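PDB 5OHU: soluble lytic murein transglycosylase from Pseudomonas aeruginosa, which probably cleaves the glycan strands of bacterial peptidoglycan as a lytic transglycosylase, a lyase that turns over the cell wall both exolytically and endolytically. Local coordinates for residues L318-R331 with W343-Q355. Numbering follows the deposited sequence.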
loop_
_atom_site.group_PDB
_atom_site.type_symbol
_atom_site.label_atom_id
_atom_site.label_comp_id
_atom_site.label_asym_id
_atom_site.label_seq_id
_atom_site.Cartn_x
_atom_site.Cartn_y
_atom_site.Cartn_z
ATOM N N LEU A 318 -7.044 1.634 25.604
ATOM C CA LEU A 318 -8.182 0.737 25.434
ATOM C C LEU A 318 -7.800 -0.695 25.785
ATOM O O LEU A 318 -8.562 -1.402 26.449
ATOM C CB LEU A 318 -8.704 0.811 23.994
ATOM C CG LEU A 318 -9.329 2.131 23.510
ATOM C CD1 LEU A 318 -9.534 2.025 22.016
ATOM C CD2 LEU A 318 -10.652 2.456 24.190
ATOM N N ARG A 319 -6.624 -1.144 25.349
ATOM C CA ARG A 319 -6.198 -2.489 25.718
ATOM C C ARG A 319 -6.060 -2.624 27.230
ATOM O O ARG A 319 -6.290 -3.701 27.783
ATOM C CB ARG A 319 -4.876 -2.842 25.040
ATOM C CG ARG A 319 -4.478 -4.317 25.187
ATOM C CD ARG A 319 -5.124 -5.205 24.137
ATOM N NE ARG A 319 -4.535 -6.544 24.175
ATOM C CZ ARG A 319 -4.580 -7.427 23.180
ATOM N NH1 ARG A 319 -5.174 -7.127 22.034
ATOM N NH2 ARG A 319 -4.026 -8.613 23.332
ATOM N N LEU A 320 -5.704 -1.549 27.918
ATOM C CA LEU A 320 -5.513 -1.648 29.352
ATOM C C LEU A 320 -6.795 -1.413 30.127
ATOM O O LEU A 320 -6.761 -1.432 31.360
ATOM C CB LEU A 320 -4.443 -0.662 29.820
ATOM C CG LEU A 320 -3.045 -1.028 29.290
ATOM C CD1 LEU A 320 -2.162 0.221 29.274
ATOM C CD2 LEU A 320 -2.399 -2.165 30.079
ATOM N N GLY A 321 -7.910 -1.175 29.439
ATOM C CA GLY A 321 -9.147 -0.887 30.133
ATOM C C GLY A 321 -9.213 0.473 30.794
ATOM O O GLY A 321 -9.989 0.655 31.736
ATOM N N ARG A 322 -8.418 1.438 30.333
ATOM C CA ARG A 322 -8.405 2.779 30.923
ATOM C C ARG A 322 -9.326 3.721 30.139
ATOM O O ARG A 322 -8.906 4.631 29.405
ATOM C CB ARG A 322 -6.961 3.275 31.019
ATOM C CG ARG A 322 -6.206 2.487 32.152
ATOM C CD ARG A 322 -4.673 2.573 32.125
ATOM N NE ARG A 322 -4.159 3.932 32.304
ATOM C CZ ARG A 322 -2.867 4.245 32.422
ATOM N NH1 ARG A 322 -1.938 3.297 32.411
ATOM N NH2 ARG A 322 -2.499 5.512 32.549
ATOM N N TRP A 323 -10.629 3.497 30.345
ATOM C CA TRP A 323 -11.646 4.155 29.528
ATOM C C TRP A 323 -11.669 5.670 29.736
ATOM O O TRP A 323 -11.784 6.425 28.762
ATOM C CB TRP A 323 -13.020 3.576 29.849
ATOM C CG TRP A 323 -13.051 2.117 30.070
ATOM C CD1 TRP A 323 -13.580 1.471 31.163
ATOM C CD2 TRP A 323 -12.610 1.088 29.164
ATOM N NE1 TRP A 323 -13.472 0.115 31.000
ATOM C CE2 TRP A 323 -12.880 -0.147 29.789
ATOM C CE3 TRP A 323 -12.008 1.096 27.886
ATOM C CZ2 TRP A 323 -12.565 -1.366 29.197
ATOM C CZ3 TRP A 323 -11.683 -0.137 27.279
ATOM C CH2 TRP A 323 -11.963 -1.351 27.946
ATOM N N ASP A 324 -11.605 6.131 30.993
ATOM C CA ASP A 324 -11.609 7.570 31.295
ATOM C C ASP A 324 -10.544 8.299 30.488
ATOM O O ASP A 324 -10.812 9.306 29.825
ATOM C CB ASP A 324 -11.334 7.800 32.787
ATOM C CG ASP A 324 -12.512 7.495 33.673
ATOM O OD1 ASP A 324 -13.663 7.740 33.267
ATOM O OD2 ASP A 324 -12.267 7.019 34.799
ATOM N N GLU A 325 -9.318 7.780 30.529
ATOM C CA GLU A 325 -8.209 8.414 29.841
ATOM C C GLU A 325 -8.347 8.280 28.329
ATOM O O GLU A 325 -8.039 9.219 27.584
ATOM C CB GLU A 325 -6.900 7.809 30.339
ATOM C CG GLU A 325 -6.671 8.064 31.818
ATOM C CD GLU A 325 -5.623 7.142 32.410
ATOM O OE1 GLU A 325 -5.994 6.080 32.988
ATOM O OE2 GLU A 325 -4.424 7.486 32.290
ATOM N N ALA A 326 -8.817 7.129 27.855
ATOM C CA ALA A 326 -9.027 6.983 26.419
ATOM C C ALA A 326 -10.081 7.967 25.935
ATOM O O ALA A 326 -9.906 8.635 24.909
ATOM C CB ALA A 326 -9.424 5.543 26.081
ATOM N N TYR A 327 -11.167 8.111 26.694
ATOM C CA TYR A 327 -12.180 9.083 26.313
ATOM C C TYR A 327 -11.612 10.505 26.288
ATOM O O TYR A 327 -11.842 11.264 25.337
ATOM C CB TYR A 327 -13.367 8.982 27.263
ATOM C CG TYR A 327 -14.325 10.117 27.072
ATOM C CD1 TYR A 327 -15.220 10.112 26.005
ATOM C CD2 TYR A 327 -14.311 11.216 27.926
ATOM C CE1 TYR A 327 -16.098 11.157 25.802
ATOM C CE2 TYR A 327 -15.191 12.283 27.730
ATOM C CZ TYR A 327 -16.085 12.239 26.663
ATOM O OH TYR A 327 -16.970 13.270 26.454
ATOM N N ALA A 328 -10.873 10.891 27.336
ATOM C CA ALA A 328 -10.339 12.251 27.388
ATOM C C ALA A 328 -9.392 12.491 26.231
ATOM O O ALA A 328 -9.335 13.592 25.666
ATOM C CB ALA A 328 -9.620 12.501 28.716
ATOM N N LEU A 329 -8.658 11.464 25.839
ATOM C CA LEU A 329 -7.792 11.645 24.699
ATOM C C LEU A 329 -8.598 11.807 23.406
ATOM O O LEU A 329 -8.225 12.619 22.549
ATOM C CB LEU A 329 -6.807 10.494 24.628
ATOM C CG LEU A 329 -5.699 10.610 23.586
ATOM C CD1 LEU A 329 -4.921 11.910 23.705
ATOM C CD2 LEU A 329 -4.782 9.456 23.818
ATOM N N THR A 330 -9.722 11.085 23.243
ATOM C CA THR A 330 -10.459 11.275 21.988
ATOM C C THR A 330 -10.987 12.699 21.867
ATOM O O THR A 330 -11.166 13.181 20.747
ATOM C CB THR A 330 -11.640 10.302 21.815
ATOM O OG1 THR A 330 -12.626 10.524 22.829
ATOM C CG2 THR A 330 -11.176 8.830 21.886
ATOM N N ARG A 331 -11.178 13.398 22.991
ATOM C CA ARG A 331 -11.652 14.781 22.979
ATOM C C ARG A 331 -10.597 15.778 22.510
ATOM O O ARG A 331 -10.947 16.904 22.146
ATOM C CB ARG A 331 -12.127 15.178 24.374
ATOM C CG ARG A 331 -13.244 14.320 24.898
ATOM C CD ARG A 331 -14.608 14.793 24.416
ATOM N NE ARG A 331 -14.839 16.203 24.718
ATOM C CZ ARG A 331 -15.094 16.687 25.930
ATOM N NH1 ARG A 331 -15.157 15.881 26.981
ATOM N NH2 ARG A 331 -15.289 17.986 26.090
ATOM N N TRP A 343 -12.383 7.148 15.306
ATOM C CA TRP A 343 -12.301 7.803 16.605
ATOM C C TRP A 343 -13.620 8.414 17.035
ATOM O O TRP A 343 -13.817 8.625 18.239
ATOM C CB TRP A 343 -11.165 8.832 16.619
ATOM C CG TRP A 343 -9.892 8.105 16.402
ATOM C CD1 TRP A 343 -9.042 8.191 15.315
ATOM C CD2 TRP A 343 -9.375 7.071 17.234
ATOM N NE1 TRP A 343 -8.020 7.287 15.456
ATOM C CE2 TRP A 343 -8.197 6.593 16.625
ATOM C CE3 TRP A 343 -9.782 6.516 18.454
ATOM C CZ2 TRP A 343 -7.425 5.585 17.195
ATOM C CZ3 TRP A 343 -9.024 5.514 19.008
ATOM C CH2 TRP A 343 -7.856 5.056 18.380
ATOM N N ARG A 344 -14.546 8.654 16.104
ATOM C CA ARG A 344 -15.915 8.939 16.529
ATOM C C ARG A 344 -16.502 7.723 17.228
ATOM O O ARG A 344 -17.158 7.846 18.273
ATOM C CB ARG A 344 -16.783 9.353 15.336
ATOM C CG ARG A 344 -16.524 10.778 14.840
ATOM C CD ARG A 344 -17.520 11.202 13.773
ATOM N NE ARG A 344 -17.071 10.712 12.474
ATOM C CZ ARG A 344 -17.864 10.318 11.481
ATOM N NH1 ARG A 344 -19.182 10.362 11.623
ATOM N NH2 ARG A 344 -17.319 9.892 10.344
ATOM N N TYR A 345 -16.242 6.529 16.690
ATOM C CA TYR A 345 -16.722 5.336 17.370
ATOM C C TYR A 345 -16.083 5.199 18.744
ATOM O O TYR A 345 -16.779 4.962 19.735
ATOM C CB TYR A 345 -16.466 4.067 16.546
ATOM C CG TYR A 345 -16.827 2.841 17.358
ATOM C CD1 TYR A 345 -18.175 2.485 17.548
ATOM C CD2 TYR A 345 -15.835 2.069 17.974
ATOM C CE1 TYR A 345 -18.532 1.395 18.320
ATOM C CE2 TYR A 345 -16.172 0.966 18.743
ATOM C CZ TYR A 345 -17.526 0.635 18.909
ATOM O OH TYR A 345 -17.867 -0.460 19.673
ATOM N N TRP A 346 -14.753 5.311 18.824
ATOM C CA TRP A 346 -14.115 5.031 20.105
ATOM C C TRP A 346 -14.387 6.122 21.136
ATOM O O TRP A 346 -14.422 5.823 22.334
ATOM C CB TRP A 346 -12.621 4.771 19.908
ATOM C CG TRP A 346 -12.407 3.347 19.410
ATOM C CD1 TRP A 346 -11.970 2.961 18.176
ATOM C CD2 TRP A 346 -12.704 2.133 20.125
ATOM N NE1 TRP A 346 -11.941 1.584 18.085
ATOM C CE2 TRP A 346 -12.398 1.052 19.264
ATOM C CE3 TRP A 346 -13.200 1.856 21.405
ATOM C CZ2 TRP A 346 -12.569 -0.289 19.650
ATOM C CZ3 TRP A 346 -13.366 0.518 21.797
ATOM C CH2 TRP A 346 -13.048 -0.531 20.926
ATOM N N GLN A 347 -14.667 7.354 20.710
ATOM C CA GLN A 347 -15.102 8.351 21.681
ATOM C C GLN A 347 -16.412 7.934 22.351
ATOM O O GLN A 347 -16.527 7.952 23.584
ATOM C CB GLN A 347 -15.250 9.720 21.025
ATOM C CG GLN A 347 -15.864 10.725 21.986
ATOM C CD GLN A 347 -15.768 12.152 21.472
ATOM O OE1 GLN A 347 -16.770 12.760 21.142
ATOM N NE2 GLN A 347 -14.549 12.677 21.390
ATOM N N ALA A 348 -17.411 7.560 21.546
ATOM C CA ALA A 348 -18.675 7.080 22.098
ATOM C C ALA A 348 -18.472 5.826 22.946
ATOM O O ALA A 348 -19.021 5.721 24.048
ATOM C CB ALA A 348 -19.665 6.800 20.965
ATOM N N ARG A 349 -17.657 4.880 22.465
ATOM C CA ARG A 349 -17.549 3.583 23.134
ATOM C C ARG A 349 -16.729 3.670 24.419
ATOM O O ARG A 349 -17.084 3.040 25.430
ATOM C CB ARG A 349 -16.961 2.531 22.174
ATOM C CG ARG A 349 -16.672 1.150 22.829
ATOM C CD ARG A 349 -18.011 0.444 23.103
ATOM N NE ARG A 349 -17.844 -0.834 23.796
ATOM C CZ ARG A 349 -18.772 -1.441 24.541
ATOM N NH1 ARG A 349 -19.959 -0.890 24.725
ATOM N NH2 ARG A 349 -18.501 -2.599 25.116
ATOM N N SER A 350 -15.650 4.457 24.423
ATOM C CA SER A 350 -14.912 4.620 25.672
ATOM C C SER A 350 -15.746 5.362 26.708
ATOM O O SER A 350 -15.675 5.044 27.900
ATOM C CB SER A 350 -13.569 5.324 25.434
ATOM O OG SER A 350 -13.741 6.637 24.921
ATOM N N LEU A 351 -16.558 6.338 26.280
ATOM C CA LEU A 351 -17.463 7.005 27.217
ATOM C C LEU A 351 -18.457 6.006 27.817
ATOM O O LEU A 351 -18.667 5.966 29.035
ATOM C CB LEU A 351 -18.198 8.163 26.518
ATOM C CG LEU A 351 -19.110 9.026 27.420
ATOM C CD1 LEU A 351 -18.354 9.562 28.657
ATOM C CD2 LEU A 351 -19.782 10.197 26.661
ATOM N N GLN A 352 -19.061 5.172 26.973
ATOM C CA GLN A 352 -20.008 4.176 27.457
ATOM C C GLN A 352 -19.350 3.206 28.438
ATOM O O GLN A 352 -19.957 2.814 29.444
ATOM C CB GLN A 352 -20.613 3.442 26.257
ATOM C CG GLN A 352 -21.458 2.246 26.610
ATOM C CD GLN A 352 -22.043 1.557 25.387
ATOM O OE1 GLN A 352 -21.390 1.439 24.349
ATOM N NE2 GLN A 352 -23.267 1.078 25.518
ATOM N N LEU A 353 -18.097 2.835 28.188
ATOM C CA LEU A 353 -17.401 1.943 29.114
ATOM C C LEU A 353 -17.001 2.674 30.390
ATOM O O LEU A 353 -17.035 2.092 31.483
ATOM C CB LEU A 353 -16.178 1.326 28.435
ATOM C CG LEU A 353 -16.466 0.229 27.402
ATOM C CD1 LEU A 353 -15.220 -0.077 26.540
ATOM C CD2 LEU A 353 -17.005 -1.061 28.055
ATOM N N ALA A 354 -16.642 3.957 30.279
ATOM C CA ALA A 354 -16.286 4.726 31.467
ATOM C C ALA A 354 -17.499 5.022 32.331
ATOM O O ALA A 354 -17.361 5.199 33.546
ATOM C CB ALA A 354 -15.613 6.040 31.075
ATOM N N GLN A 355 -18.680 5.086 31.730
ATOM C CA GLN A 355 -19.907 5.489 32.419
ATOM C C GLN A 355 -21.055 4.663 31.865
ATOM O O GLN A 355 -21.812 5.116 30.998
ATOM C CB GLN A 355 -20.165 6.986 32.252
ATOM C CG GLN A 355 -19.181 7.867 32.983
ATOM C CD GLN A 355 -19.459 9.337 32.751
ATOM O OE1 GLN A 355 -20.610 9.741 32.550
ATOM N NE2 GLN A 355 -18.408 10.149 32.775
HETATM O O HOH W 1 -15.428 9.736 32.119
HETATM O O HOH W 2 -15.078 5.701 34.885
#
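Leu353 lies across one face of the Trp323 indole: its CD1 stands 3.5 Å from the centroid of the six-membered ring, almost on the ring normal, while CB lies over the five-membered ring. Two more leucine methyls make CH-pi contacts. Leu351 CD1 sits over the centre of the Tyr327 ring, which CG anti to the backbone N (chi1 170°) swings alongside Leu351, and Leu318 CD1 rests on Trp346, 3.7 Å from its CD2. Trp346 is thereby sandwiched, with Tyr345 on the opposite face, and its NE1 is hydrogen-bonded to Glu600 OE1.

Ser350 is a small knob in the hole formed by Leu318, Trp323, Ala326 and Tyr327. Its OG comes within 3.2 Å of Tyr327 CA, yet is satisfied within its own helix by donating to Trp346 O.

One direct hydrogen bond spans the helices: the extended Gln347 side chain brings NE2 to Thr330 OG1 (3.2 Å, 156° at the hydrogen), in the amide plane. Thr330 OG1 in turn donates to Tyr327 O at 2.7 Å. At the other end, a water bonded to Asp324 OD1 and Gln355 NE2 bridges the segments.

Segments 323-330 and 343-354 thus run roughly antiparallel (149°, axes 8.2 Å apart at closest) in the all-helical superhelix, joined through short helix 335-338. Helix 307-319, which contributes Leu318, also packs on Leu329 and Trp343; helix 360-368 covers Ala348, and helix 595-600 packs against Trp346.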